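Dihydropteroate synthase (Burkholderia cenocepacia, PDB 2Y5S) probably catalyses the condensation of para-aminobenzoate with 6-hydroxymethyl-7,8-dihydropterin diphosphate to give 7,8-dihydropteroate, a step of folate biosynthesis. Local coordinates at residues C191-F196 / P227-M232; R22-G27 / G59-D64; D103-A108 / D123-R128; L89-R94 / L114-D119. All coordinates share one frame; numbering follows the deposited sequence.

The four contacts sample a TIM barrel. Along the chain contact 2 closes first, contacts 4 and 3 follow with alternating segments that share helix 107-115, and contact 1 comes last. Contacts 1 and 2 are strand pairs of the same sheet, with centres about 13 Å apart, and Leu229 of one packs on Met26 of the other. Contact 3 lies about 14 Å from contact 1 between centres, and both touch 7,8-dihydropteroate. Asp64 of contact 2 packs against Asp103 of contact 3. Contact 4 belongs to the helical shell, its centre about 23 Å from that of contact 1, yet it meets contact 2 where Leu93 packs on Leu63.

Contact 1: residues C191-F196 / P227-M232; sequences CVDPGF and PILAGM. With 78H (7,8-dihydropteroate), chain P.
Asp193 and Leu229 meet where strands 190-193 and 229-230, the outermost strands of the eight-stranded sheet, come together and close the TIM barrel. In the first shell, Asp193 OD2 accepts from two pterin nitrogens: N3 of 7,8-dihydropteroate is very close at 2.5 Å, and the bond from N2 is weak. With CG anti to the backbone N (chi1 179°), the carboxylate lies over the neighbouring strand, where Asp193 CG sits 3.0 Å from Leu229 O. Leu229 CD2 approaches the same OD2, giving it an apolar flank. The other oxygen, OD1, accepts from Gly195 N in an Asx turn, met from above the carboxylate plane, which helps fix the rotation of the group. An ordered water joins OD1 to the pterin O4 and accepts from Phe196 N and Gly231 N, so both segments position it.

Further out, the backbones run roughly parallel, their end-to-end directions 23° apart, and are bridged at Val192 and Ile228. Leu229 N donates to Val192 O at 2.8 Å, and Val192 N donates to Pro227 O at 3.0 Å. Beyond the pocket, Phe196 turns an edge to Ala230 CB and a face to Met232, against helix 204-211. With CG beside the backbone N (chi1 -67°) and the chain extended at chi2, the thioether stands over the ring centre in a Met-aromatic contact, Met232 SD 3.8 Å from the Phe196 ring centroid.

Contact 2: residues R22-G27 / G59-D64; sequences RPLVMG and GADLLD
Arg22 and Asp61 reach toward each other from opposite directions and meet in a two-pronged, end-on salt bridge. Arg22 NH2 donates to Asp61 OD1 at 2.8 Å, almost straight at 176°. Arg22 NH1 donates to Asp61 OD2 at 3.1 Å. The carboxylate lies near the guanidinium edge, yet the two planes are turned 44° apart: OD1 is met from above the carboxylate plane, and OD2 on its syn side, also tilted from that plane. Leu24 CD2 rests over one guanidinium face, off toward the rim. Asp61 OD2 has a second grip, as Val25 N donates to its anti lone pair at 2.9 Å. In the other direction Val25 O accepts from both Asp61 N and Leu62 N.

Farther along, the Leu24 and Leu62 side chains cross at about a right angle, Leu62 CD1 resting against Leu24 CB. With CG anti to the backbone N (chi1 166°), Met26 SD lies 3.6 Å from Asp64 CB. The Asp64 carboxylate itself is held by Ser101, Asn122 and Arg270. Met26 and Leu62 share one sheet face, whereas Leu63 points to the other, against helix 45-58. Bonds from Gly27 N to Leu62 O and from Asp64 N to Gly27 O complete a parallel pairing of neighbouring strands, as in a TIM barrel.

Contact 3: residues D103-A108 / D123-R128; sequences DTYKPA and DIWGFR. With 78H (7,8-dihydropteroate), chain P; EDO (1,2-ethanediol), chain V.
At the rim of the pterin pocket, Tyr105 and Trp125 pack where the segments following strands 100-103 and 120-123 meet. The rings form a T-shaped (edge-to-face) pair: the indole turns its edge to the phenol face, the centroids of the indole five-membered ring and the phenol ring 5.1 Å apart and the planes at 76°. Trp125 CD1 does the touching, 3.6 Å from Tyr105 CG. Ile124 lies alongside the same phenol, Ile124 CD1 3.9 Å from Tyr105 CD2. Setting CG of Tyr105 between its backbone N and carbonyl carbon (chi1 58°) swings the ring toward both, and Glu68 takes its hydroxyl.

Asp123 OD1 lies close to the base of that side chain, 2.9 Å from Tyr105 CB. The carboxylate also organises its own turn: OD1 accepts from Trp125 N and OD2 from Phe127 N, each donor above the carboxylate plane. Water links the segments twice, from Asp103 OD1 to Ile124 N and from Tyr105 O to Asp123 OD2.

On the ligand side, both Asp103 oxygens accept weak bonds from N8 of 7,8-dihydropteroate, and Thr70 holds OD2. Ile124 CG2 lies 3.8 Å from N8 of the ligand. Thr104 OG1 accepts from Lys106 N, so an ST turn accompanies the Asx turn at Asp123, beside a ligand pocket at the C-terminal strand ends of a TIM barrel.

Contact 4: residues L89-R94 / L114-D119; sequences LVEALR and LAAGAD
Ala116, Val90 and Arg94 carry the packing between two neighbouring helices of the TIM-barrel shell, helix 79-93 and the end of helix 107-115, which closes in a Schellman motif at Gly117. Ala116 loses the most surface to the contact. Its methyl group points at the facing helix, with Ala116 CB 3.8 Å from Val90 CG1, while Glu91 CG passes more loosely by the same methyl. Val90 sets CG1 anti to the backbone N (chi1 174°), and this one branch does all its touching. Besides the methyl, Val90 CG1 lies 3.6 Å from Ala116 O and 3.9 Å from Ala118 N, following the chain as it leaves the helix. Val90 and Ala118 also pack on Ile102 of strand 100-103, so the apolar part of the contact continues into the sheet.

One turn on, Arg94 reaches across the helix end. Arg94 CD lies 3.1 Å from Ala116 O, and the bend at chi3 (78°) brings the guanidinium round to the turn. Gly117 has positive phi as the chain breaks from the helix, its N bonded back to Leu114 O. Behind these residues, Arg15 binds both Arg94 O and Asp119. The polar link across the segments runs from Arg94 NH1 to Gly117 O at 2.9 Å, bent to 138° at the hydrogen but meeting the oxygen on a lone pair in the carbonyl plane.

Contact 1: residues C191-F196 / P227-M232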
loop_
_atom_site.group_PDB
_atom_site.type_symbol
_atom_site.label_atom_id
_atom_site.label_comp_id
_atom_site.label_asym_id
_atom_site.label_seq_id
_atom_site.Cartn_x
_atom_site.Cartn_y
_atom_site.Cartn_z
ATOM N N CYS B 191 22.844 -9.984 -3.196
ATOM C CA CYS B 191 21.664 -9.234 -3.584
ATOM C C CYS B 191 22.082 -7.804 -3.842
ATOM O O CYS B 191 23.207 -7.416 -3.515
ATOM C CB CYS B 191 20.571 -9.299 -2.530
ATOM S SG CYS B 191 20.933 -8.579 -0.940
ATOM N N VAL B 192 21.206 -7.046 -4.492
ATOM C CA VAL B 192 21.513 -5.670 -4.865
ATOM C C VAL B 192 20.408 -4.723 -4.410
ATOM O O VAL B 192 19.250 -5.128 -4.192
ATOM C CB VAL B 192 21.676 -5.533 -6.378
ATOM C CG1 VAL B 192 22.792 -6.458 -6.891
ATOM C CG2 VAL B 192 20.335 -5.812 -7.093
ATOM N N ASP B 193 20.758 -3.448 -4.329
ATOM C CA ASP B 193 19.862 -2.423 -3.821
ATOM C C ASP B 193 20.156 -1.108 -4.558
ATOM O O ASP B 193 21.305 -0.650 -4.580
ATOM C CB ASP B 193 20.133 -2.295 -2.327
ATOM C CG ASP B 193 19.291 -1.254 -1.638
ATOM O OD1 ASP B 193 18.712 -0.368 -2.283
ATOM O OD2 ASP B 193 19.274 -1.306 -0.386
ATOM N N PRO B 194 19.121 -0.486 -5.150
ATOM C CA PRO B 194 19.331 0.741 -5.939
ATOM C C PRO B 194 19.645 1.989 -5.124
ATOM O O PRO B 194 19.972 3.046 -5.705
ATOM C CB PRO B 194 17.991 0.917 -6.663
ATOM C CG PRO B 194 17.005 0.264 -5.732
ATOM C CD PRO B 194 17.727 -0.956 -5.248
ATOM N N GLY B 195 19.526 1.890 -3.799
ATOM C CA GLY B 195 20.006 2.937 -2.914
ATOM C C GLY B 195 19.152 4.174 -2.939
ATOM O O GLY B 195 19.624 5.293 -3.194
ATOM N N PHE B 196 17.887 3.987 -2.618
ATOM C CA PHE B 196 16.972 5.095 -2.577
ATOM C C PHE B 196 17.473 6.180 -1.613
ATOM O O PHE B 196 17.819 5.882 -0.479
ATOM C CB PHE B 196 15.583 4.610 -2.148
ATOM C CG PHE B 196 14.906 3.788 -3.173
ATOM C CD1 PHE B 196 14.437 4.370 -4.327
ATOM C CD2 PHE B 196 14.755 2.405 -3.002
ATOM C CE1 PHE B 196 13.831 3.604 -5.310
ATOM C CE2 PHE B 196 14.139 1.640 -3.972
ATOM C CZ PHE B 196 13.683 2.245 -5.132
ATOM N N PRO B 227 18.528 -10.827 -6.745
ATOM C CA PRO B 227 17.373 -10.383 -5.975
ATOM C C PRO B 227 17.607 -9.001 -5.387
ATOM O O PRO B 227 18.757 -8.639 -5.091
ATOM C CB PRO B 227 17.250 -11.441 -4.891
ATOM C CG PRO B 227 18.650 -11.902 -4.671
ATOM C CD PRO B 227 19.246 -11.918 -6.060
ATOM N N ILE B 228 16.519 -8.238 -5.235
ATOM C CA ILE B 228 16.566 -6.816 -4.889
ATOM C C ILE B 228 16.113 -6.593 -3.453
ATOM O O ILE B 228 15.051 -7.100 -3.038
ATOM C CB ILE B 228 15.643 -6.003 -5.786
ATOM C CG1 ILE B 228 16.078 -6.121 -7.245
ATOM C CG2 ILE B 228 15.572 -4.503 -5.349
ATOM C CD1 ILE B 228 15.048 -5.564 -8.258
ATOM N N LEU B 229 16.948 -5.874 -2.708
ATOM C CA LEU B 229 16.585 -5.283 -1.432
ATOM C C LEU B 229 16.287 -3.807 -1.670
ATOM O O LEU B 229 17.083 -3.111 -2.301
ATOM C CB LEU B 229 17.731 -5.449 -0.442
ATOM C CG LEU B 229 17.474 -5.074 1.036
ATOM C CD1 LEU B 229 18.457 -5.879 1.919
ATOM C CD2 LEU B 229 17.627 -3.582 1.305
ATOM N N ALA B 230 15.136 -3.347 -1.191
ATOM C CA ALA B 230 14.711 -1.962 -1.334
ATOM C C ALA B 230 14.456 -1.364 0.045
ATOM O O ALA B 230 13.783 -1.954 0.877
ATOM C CB ALA B 230 13.449 -1.881 -2.165
ATOM N N GLY B 231 14.993 -0.179 0.259
ATOM C CA GLY B 231 14.812 0.537 1.511
ATOM C C GLY B 231 14.347 1.962 1.263
ATOM O O GLY B 231 15.137 2.810 0.852
ATOM N N MET B 232 13.067 2.232 1.529
ATOM C CA MET B 232 12.516 3.584 1.383
ATOM C C MET B 232 11.898 4.148 2.645
ATOM O O MET B 232 11.412 5.278 2.643
ATOM C CB MET B 232 11.477 3.548 0.278
ATOM C CG MET B 232 12.124 3.273 -1.054
ATOM S SD MET B 232 10.916 3.007 -2.314
ATOM C CE MET B 232 10.528 1.332 -1.932
HETATM O O4 78H P . 18.163 1.996 1.470
HETATM C C4 78H P . 19.017 1.368 2.098
HETATM C C5 78H P . 19.607 1.881 3.272
HETATM N N3 78H P . 19.438 0.114 1.628
HETATM C C9 78H P . 20.595 1.096 3.911
HETATM N N5 78H P . 19.205 3.064 3.801
HETATM C C2 78H P . 20.460 -0.614 2.311
HETATM N N8 78H P . 21.209 1.543 5.073
HETATM N N1 78H P . 20.988 -0.103 3.434
HETATM C C6 78H P . 19.800 3.567 4.901
HETATM N N2 78H P . 20.893 -1.794 1.840
HETATM C C7 78H P . 21.017 2.913 5.562
HETATM C C10 78H P . 19.301 4.841 5.520
HETATM N N11 78H P . 19.890 6.002 4.844
HETATM C C15 78H P . 19.091 6.982 4.443
HETATM C C16 78H P . 19.167 7.476 3.144
HETATM C C17 78H P . 18.153 7.486 5.345
HETATM C C18 78H P . 18.317 8.493 2.749
HETATM C C19 78H P . 17.299 8.506 4.947
HETATM C C20 78H P . 17.386 9.011 3.651
HETATM C C21 78H P . 16.422 10.114 3.199
HETATM O O22 78H P . 16.353 10.307 1.984
HETATM O O23 78H P . 15.672 10.658 4.038
HETATM O O HOH W 1 17.261 1.464 -1.027
#

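Contact 2: residues R22-G27 / G59-D64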
loop_
_atom_site.group_PDB
_atom_site.type_symbol
_atom_site.label_atom_id
_atom_site.label_comp_id
_atom_site.label_asym_id
_atom_site.label_seq_id
_atom_site.Cartn_x
_atom_site.Cartn_y
_atom_site.Cartn_z
ATOM N N ARG B 22 7.373 -15.568 -0.853
ATOM C CA ARG B 22 6.844 -14.244 -0.504
ATOM C C ARG B 22 8.028 -13.325 -0.217
ATOM O O ARG B 22 9.094 -13.798 0.188
ATOM C CB ARG B 22 5.932 -14.323 0.715
ATOM C CG ARG B 22 6.633 -14.692 2.005
ATOM C CD ARG B 22 5.687 -14.753 3.207
ATOM N NE ARG B 22 6.447 -15.231 4.359
ATOM C CZ ARG B 22 7.219 -14.464 5.127
ATOM N NH1 ARG B 22 7.346 -13.151 4.893
ATOM N NH2 ARG B 22 7.896 -15.020 6.124
ATOM N N PRO B 23 7.844 -12.009 -0.416
ATOM C CA PRO B 23 8.884 -11.070 -0.062
ATOM C C PRO B 23 9.103 -11.075 1.422
ATOM O O PRO B 23 8.173 -11.362 2.194
ATOM C CB PRO B 23 8.316 -9.714 -0.509
ATOM C CG PRO B 23 6.870 -9.912 -0.612
ATOM C CD PRO B 23 6.651 -11.339 -0.964
ATOM N N LEU B 24 10.325 -10.785 1.816
ATOM C CA LEU B 24 10.713 -10.801 3.225
ATOM C C LEU B 24 10.841 -9.401 3.773
ATOM O O LEU B 24 11.174 -8.464 3.056
ATOM C CB LEU B 24 12.047 -11.556 3.406
ATOM C CG LEU B 24 12.054 -13.034 3.004
ATOM C CD1 LEU B 24 13.414 -13.667 3.417
ATOM C CD2 LEU B 24 10.885 -13.865 3.546
ATOM N N VAL B 25 10.543 -9.264 5.057
ATOM C CA VAL B 25 10.615 -7.990 5.749
ATOM C C VAL B 25 11.873 -7.918 6.667
ATOM O O VAL B 25 12.075 -8.737 7.578
ATOM C CB VAL B 25 9.330 -7.773 6.534
ATOM C CG1 VAL B 25 9.419 -6.517 7.391
ATOM C CG2 VAL B 25 8.129 -7.746 5.540
ATOM N N MET B 26 12.729 -6.947 6.382
ATOM C CA MET B 26 13.931 -6.692 7.186
ATOM C C MET B 26 13.655 -5.508 8.109
ATOM O O MET B 26 13.484 -4.381 7.640
ATOM C CB MET B 26 15.111 -6.367 6.279
ATOM C CG MET B 26 16.331 -5.767 6.995
ATOM S SD MET B 26 17.713 -5.345 5.892
ATOM C CE MET B 26 18.225 -6.991 5.400
ATOM N N GLY B 27 13.612 -5.755 9.418
ATOM C CA GLY B 27 13.321 -4.697 10.383
ATOM C C GLY B 27 14.594 -3.942 10.735
ATOM O O GLY B 27 15.625 -4.552 10.996
ATOM N N GLY B 59 6.598 -9.930 13.026
ATOM C CA GLY B 59 6.732 -10.666 11.771
ATOM C C GLY B 59 7.991 -10.359 10.975
ATOM O O GLY B 59 8.083 -10.744 9.817
ATOM N N ALA B 60 8.975 -9.692 11.578
ATOM C CA ALA B 60 10.239 -9.442 10.870
ATOM C C ALA B 60 10.877 -10.773 10.478
ATOM O O ALA B 60 10.966 -11.696 11.305
ATOM C CB ALA B 60 11.192 -8.645 11.739
ATOM N N ASP B 61 11.333 -10.864 9.233
ATOM C CA ASP B 61 12.056 -12.055 8.746
ATOM C C ASP B 61 13.584 -11.898 8.846
ATOM O O ASP B 61 14.306 -12.890 8.875
ATOM C CB ASP B 61 11.687 -12.316 7.293
ATOM C CG ASP B 61 10.208 -12.468 7.097
ATOM O OD1 ASP B 61 9.637 -13.412 7.668
ATOM O OD2 ASP B 61 9.619 -11.659 6.363
ATOM N N LEU B 62 14.067 -10.658 8.860
ATOM C CA LEU B 62 15.484 -10.363 9.079
ATOM C C LEU B 62 15.574 -9.133 9.960
ATOM O O LEU B 62 14.626 -8.335 10.007
ATOM C CB LEU B 62 16.234 -10.064 7.772
ATOM C CG LEU B 62 16.178 -10.995 6.554
ATOM C CD1 LEU B 62 14.963 -10.611 5.701
ATOM C CD2 LEU B 62 17.481 -10.883 5.739
ATOM N N LEU B 63 16.723 -8.982 10.637
ATOM C CA LEU B 63 17.014 -7.783 11.411
ATOM C C LEU B 63 18.275 -7.126 10.881
ATOM O O LEU B 63 19.274 -7.807 10.657
ATOM C CB LEU B 63 17.202 -8.117 12.894
ATOM C CG LEU B 63 15.979 -8.725 13.570
ATOM C CD1 LEU B 63 16.355 -9.246 14.975
ATOM C CD2 LEU B 63 14.849 -7.694 13.608
ATOM N N ASP B 64 18.229 -5.806 10.699
ATOM C CA ASP B 64 19.380 -5.058 10.201
ATOM C C ASP B 64 19.941 -4.242 11.359
ATOM O O ASP B 64 19.272 -3.354 11.897
ATOM C CB ASP B 64 18.993 -4.169 9.005
ATOM C CG ASP B 64 20.218 -3.651 8.204
ATOM O OD1 ASP B 64 21.213 -4.386 8.029
ATOM O OD2 ASP B 64 20.182 -2.497 7.730
#

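Contact 3: residues D103-A108 / D123-R128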
loop_
_atom_site.group_PDB
_atom_site.type_symbol
_atom_site.label_atom_id
_atom_site.label_comp_id
_atom_site.label_asym_id
_atom_site.label_seq_id
_atom_site.Cartn_x
_atom_site.Cartn_y
_atom_site.Cartn_z
ATOM N N ASP B 103 24.508 -3.400 8.913
ATOM C CA ASP B 103 24.532 -2.165 8.127
ATOM C C ASP B 103 25.859 -1.457 8.377
ATOM O O ASP B 103 26.001 -0.641 9.309
ATOM C CB ASP B 103 23.339 -1.282 8.506
ATOM C CG ASP B 103 23.282 0.052 7.727
ATOM O OD1 ASP B 103 23.924 0.219 6.664
ATOM O OD2 ASP B 103 22.535 0.931 8.187
ATOM N N THR B 104 26.847 -1.817 7.567
ATOM C CA THR B 104 28.170 -1.228 7.670
ATOM C C THR B 104 28.923 -1.253 6.354
ATOM O O THR B 104 28.758 -2.161 5.542
ATOM C CB THR B 104 29.055 -1.954 8.699
ATOM O OG1 THR B 104 30.246 -1.180 8.914
ATOM C CG2 THR B 104 29.404 -3.362 8.207
ATOM N N TYR B 105 29.759 -0.233 6.180
ATOM C CA TYR B 105 30.698 -0.145 5.065
ATOM C C TYR B 105 32.158 -0.273 5.522
ATOM O O TYR B 105 33.067 -0.214 4.688
ATOM C CB TYR B 105 30.508 1.182 4.331
ATOM C CG TYR B 105 30.676 2.412 5.197
ATOM C CD1 TYR B 105 31.931 2.977 5.404
ATOM C CD2 TYR B 105 29.583 3.011 5.800
ATOM C CE1 TYR B 105 32.089 4.100 6.187
ATOM C CE2 TYR B 105 29.735 4.138 6.595
ATOM C CZ TYR B 105 30.993 4.671 6.778
ATOM O OH TYR B 105 31.162 5.783 7.557
ATOM N N LYS B 106 32.383 -0.448 6.825
ATOM C CA LYS B 106 33.734 -0.553 7.366
ATOM C C LYS B 106 34.202 -1.995 7.347
ATOM O O LYS B 106 33.625 -2.836 8.029
ATOM C CB LYS B 106 33.781 -0.006 8.791
ATOM C CG LYS B 106 33.437 1.461 8.889
ATOM C CD LYS B 106 33.933 2.048 10.198
ATOM C CE LYS B 106 33.537 3.515 10.362
ATOM N NZ LYS B 106 32.080 3.693 10.207
ATOM N N PRO B 107 35.249 -2.302 6.555
ATOM C CA PRO B 107 35.788 -3.661 6.545
ATOM C C PRO B 107 36.082 -4.276 7.927
ATOM O O PRO B 107 35.789 -5.452 8.130
ATOM C CB PRO B 107 37.060 -3.520 5.714
ATOM C CG PRO B 107 36.739 -2.404 4.754
ATOM C CD PRO B 107 35.942 -1.439 5.569
ATOM N N ALA B 108 36.606 -3.509 8.876
ATOM C CA ALA B 108 36.876 -4.055 10.215
ATOM C C ALA B 108 35.591 -4.486 10.932
ATOM O O ALA B 108 35.590 -5.442 11.716
ATOM C CB ALA B 108 37.649 -3.051 11.076
ATOM N N ASP B 123 25.963 -3.170 2.645
ATOM C CA ASP B 123 26.995 -2.131 2.457
ATOM C C ASP B 123 26.578 -0.994 1.511
ATOM O O ASP B 123 26.509 -1.159 0.298
ATOM C CB ASP B 123 28.291 -2.765 1.961
ATOM C CG ASP B 123 29.451 -1.766 1.859
ATOM O OD1 ASP B 123 29.331 -0.611 2.320
ATOM O OD2 ASP B 123 30.491 -2.149 1.292
ATOM N N ILE B 124 26.338 0.169 2.084
ATOM C CA ILE B 124 25.990 1.348 1.316
ATOM C C ILE B 124 27.069 1.719 0.294
ATOM O O ILE B 124 26.761 2.348 -0.698
ATOM C CB ILE B 124 25.641 2.576 2.208
ATOM C CG1 ILE B 124 26.789 2.947 3.144
ATOM C CG2 ILE B 124 24.361 2.290 3.028
ATOM C CD1 ILE B 124 26.781 4.433 3.570
ATOM N N TRP B 125 28.321 1.322 0.526
ATOM C CA TRP B 125 29.390 1.610 -0.425
ATOM C C TRP B 125 29.640 0.503 -1.450
ATOM O O TRP B 125 30.563 0.617 -2.251
ATOM C CB TRP B 125 30.701 1.973 0.305
ATOM C CG TRP B 125 30.748 3.408 0.708
ATOM C CD1 TRP B 125 30.640 3.895 1.959
ATOM C CD2 TRP B 125 30.898 4.544 -0.154
ATOM N NE1 TRP B 125 30.691 5.257 1.948
ATOM C CE2 TRP B 125 30.859 5.685 0.658
ATOM C CE3 TRP B 125 31.040 4.703 -1.538
ATOM C CZ2 TRP B 125 30.980 6.983 0.141
ATOM C CZ3 TRP B 125 31.164 5.985 -2.053
ATOM C CH2 TRP B 125 31.126 7.111 -1.215
ATOM N N GLY B 126 28.829 -0.558 -1.429
ATOM C CA GLY B 126 28.869 -1.580 -2.472
ATOM C C GLY B 126 30.203 -2.312 -2.515
ATOM O O GLY B 126 30.670 -2.718 -3.577
ATOM N N PHE B 127 30.808 -2.448 -1.341
ATOM C CA PHE B 127 32.073 -3.149 -1.132
ATOM C C PHE B 127 33.232 -2.457 -1.802
ATOM O O PHE B 127 34.229 -3.092 -2.174
ATOM C CB PHE B 127 31.923 -4.649 -1.490
ATOM C CG PHE B 127 30.813 -5.299 -0.724
ATOM C CD1 PHE B 127 31.002 -5.680 0.589
ATOM C CD2 PHE B 127 29.551 -5.425 -1.272
ATOM C CE1 PHE B 127 29.971 -6.220 1.322
ATOM C CE2 PHE B 127 28.510 -5.955 -0.541
ATOM C CZ PHE B 127 28.716 -6.350 0.763
ATOM N N ARG B 128 33.126 -1.131 -1.900
ATOM C CA ARG B 128 34.165 -0.335 -2.517
ATOM C C ARG B 128 35.223 0.149 -1.525
ATOM O O ARG B 128 36.298 0.554 -1.948
ATOM C CB ARG B 128 33.571 0.866 -3.268
ATOM C CG ARG B 128 32.962 0.501 -4.610
ATOM C CD ARG B 128 32.468 1.743 -5.332
ATOM N NE ARG B 128 31.241 2.285 -4.739
ATOM C CZ ARG B 128 30.731 3.472 -5.052
ATOM N NH1 ARG B 128 31.356 4.266 -5.932
ATOM N NH2 ARG B 128 29.594 3.872 -4.486
HETATM O O4 78H P . 18.163 1.996 1.470
HETATM C C4 78H P . 19.017 1.368 2.098
HETATM C C5 78H P . 19.607 1.881 3.272
HETATM N N3 78H P . 19.438 0.114 1.628
HETATM C C9 78H P . 20.595 1.096 3.911
HETATM N N5 78H P . 19.205 3.064 3.801
HETATM C C2 78H P . 20.460 -0.614 2.311
HETATM N N8 78H P . 21.209 1.543 5.073
HETATM N N1 78H P . 20.988 -0.103 3.434
HETATM C C6 78H P . 19.800 3.567 4.901
HETATM N N2 78H P . 20.893 -1.794 1.840
HETATM C C7 78H P . 21.017 2.913 5.562
HETATM C C10 78H P . 19.301 4.841 5.520
HETATM N N11 78H P . 19.890 6.002 4.844
HETATM C C15 78H P . 19.091 6.982 4.443
HETATM C C16 78H P . 19.167 7.476 3.144
HETATM C C17 78H P . 18.153 7.486 5.345
HETATM C C18 78H P . 18.317 8.493 2.749
HETATM C C19 78H P . 17.299 8.506 4.947
HETATM C C20 78H P . 17.386 9.011 3.651
HETATM C C21 78H P . 16.422 10.114 3.199
HETATM O O22 78H P . 16.353 10.307 1.984
HETATM O O23 78H P . 15.672 10.658 4.038
HETATM C C1 EDO V . 29.753 5.332 -9.222
HETATM O O1 EDO V . 28.992 5.946 -10.264
HETATM C C2 EDO V . 28.965 5.473 -7.931
HETATM O O2 EDO V . 29.694 6.295 -7.020
HETATM O O HOH W 2 26.263 0.075 5.083
HETATM O O HOH W 3 32.702 -0.817 1.686
#

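Contact 4: residues L89-R94 / L114-D119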
loop_
_atom_site.group_PDB
_atom_site.type_symbol
_atom_site.label_atom_id
_atom_site.label_comp_id
_atom_site.label_asym_id
_atom_site.label_seq_id
_atom_site.Cartn_x
_atom_site.Cartn_y
_atom_site.Cartn_z
ATOM N N LEU B 89 25.243 -7.066 20.123
ATOM C CA LEU B 89 23.891 -7.349 19.609
ATOM C C LEU B 89 23.888 -8.605 18.725
ATOM O O LEU B 89 22.964 -9.413 18.798
ATOM C CB LEU B 89 23.310 -6.161 18.831
ATOM C CG LEU B 89 22.931 -4.905 19.620
ATOM C CD1 LEU B 89 22.323 -3.844 18.692
ATOM C CD2 LEU B 89 21.982 -5.232 20.796
ATOM N N VAL B 90 24.920 -8.764 17.901
ATOM C CA VAL B 90 25.070 -9.968 17.079
ATOM C C VAL B 90 25.120 -11.197 17.975
ATOM O O VAL B 90 24.387 -12.160 17.750
ATOM C CB VAL B 90 26.325 -9.910 16.176
ATOM C CG1 VAL B 90 26.531 -11.242 15.444
ATOM C CG2 VAL B 90 26.200 -8.760 15.174
ATOM N N GLU B 91 25.957 -11.133 19.012
ATOM C CA GLU B 91 26.125 -12.247 19.946
ATOM C C GLU B 91 24.803 -12.571 20.671
ATOM O O GLU B 91 24.393 -13.732 20.742
ATOM C CB GLU B 91 27.275 -11.952 20.931
ATOM C CG GLU B 91 28.661 -11.820 20.254
ATOM C CD GLU B 91 29.793 -11.396 21.205
ATOM O OE1 GLU B 91 29.517 -10.906 22.323
ATOM O OE2 GLU B 91 30.978 -11.556 20.824
ATOM N N ALA B 92 24.124 -11.541 21.166
ATOM C CA ALA B 92 22.859 -11.724 21.892
ATOM C C ALA B 92 21.712 -12.178 21.007
ATOM O O ALA B 92 20.822 -12.881 21.474
ATOM C CB ALA B 92 22.467 -10.438 22.631
ATOM N N LEU B 93 21.714 -11.770 19.737
ATOM C CA LEU B 93 20.613 -12.092 18.831
ATOM C C LEU B 93 20.782 -13.396 18.039
ATOM O O LEU B 93 19.795 -13.931 17.544
ATOM C CB LEU B 93 20.362 -10.937 17.857
ATOM C CG LEU B 93 19.840 -9.632 18.459
ATOM C CD1 LEU B 93 19.807 -8.532 17.391
ATOM C CD2 LEU B 93 18.458 -9.816 19.075
ATOM N N ARG B 94 22.015 -13.890 17.907
ATOM C CA ARG B 94 22.282 -15.172 17.221
ATOM C C ARG B 94 21.391 -16.332 17.637
ATOM O O ARG B 94 20.909 -17.063 16.774
ATOM C CB ARG B 94 23.744 -15.605 17.387
ATOM C CG ARG B 94 24.567 -15.375 16.165
ATOM C CD ARG B 94 25.992 -15.851 16.366
ATOM N NE ARG B 94 26.136 -17.301 16.265
ATOM C CZ ARG B 94 26.084 -18.000 15.131
ATOM N NH1 ARG B 94 25.863 -17.394 13.964
ATOM N NH2 ARG B 94 26.245 -19.321 15.173
ATOM N N LEU B 114 31.164 -10.775 10.988
ATOM C CA LEU B 114 31.145 -12.130 10.427
ATOM C C LEU B 114 31.730 -13.151 11.410
ATOM O O LEU B 114 31.185 -14.251 11.566
ATOM C CB LEU B 114 31.873 -12.171 9.082
ATOM C CG LEU B 114 31.128 -11.491 7.925
ATOM C CD1 LEU B 114 31.984 -11.501 6.668
ATOM C CD2 LEU B 114 29.776 -12.159 7.669
ATOM N N ALA B 115 32.827 -12.793 12.076
ATOM C CA ALA B 115 33.439 -13.667 13.095
ATOM C C ALA B 115 32.488 -13.910 14.255
ATOM O O ALA B 115 32.475 -14.981 14.823
ATOM C CB ALA B 115 34.788 -13.082 13.604
ATOM N N ALA B 116 31.682 -12.911 14.589
ATOM C CA ALA B 116 30.671 -13.040 15.622
ATOM C C ALA B 116 29.448 -13.822 15.144
ATOM O O ALA B 116 28.582 -14.136 15.940
ATOM C CB ALA B 116 30.252 -11.659 16.111
ATOM N N GLY B 117 29.349 -14.085 13.837
ATOM C CA GLY B 117 28.315 -14.969 13.295
ATOM C C GLY B 117 27.146 -14.266 12.630
ATOM O O GLY B 117 26.049 -14.824 12.565
ATOM N N ALA B 118 27.374 -13.061 12.100
ATOM C CA ALA B 118 26.356 -12.376 11.318
ATOM C C ALA B 118 26.142 -13.120 9.996
ATOM O O ALA B 118 27.046 -13.796 9.491
ATOM C CB ALA B 118 26.733 -10.915 11.063
ATOM N N ASP B 119 24.943 -12.963 9.451
ATOM C CA ASP B 119 24.495 -13.703 8.286
ATOM C C ASP B 119 24.577 -12.918 6.974
ATOM O O ASP B 119 24.654 -13.508 5.906
ATOM C CB ASP B 119 23.041 -14.124 8.517
ATOM C CG ASP B 119 22.879 -15.009 9.731
ATOM O OD1 ASP B 119 23.450 -16.111 9.745
ATOM O OD2 ASP B 119 22.177 -14.603 10.682
#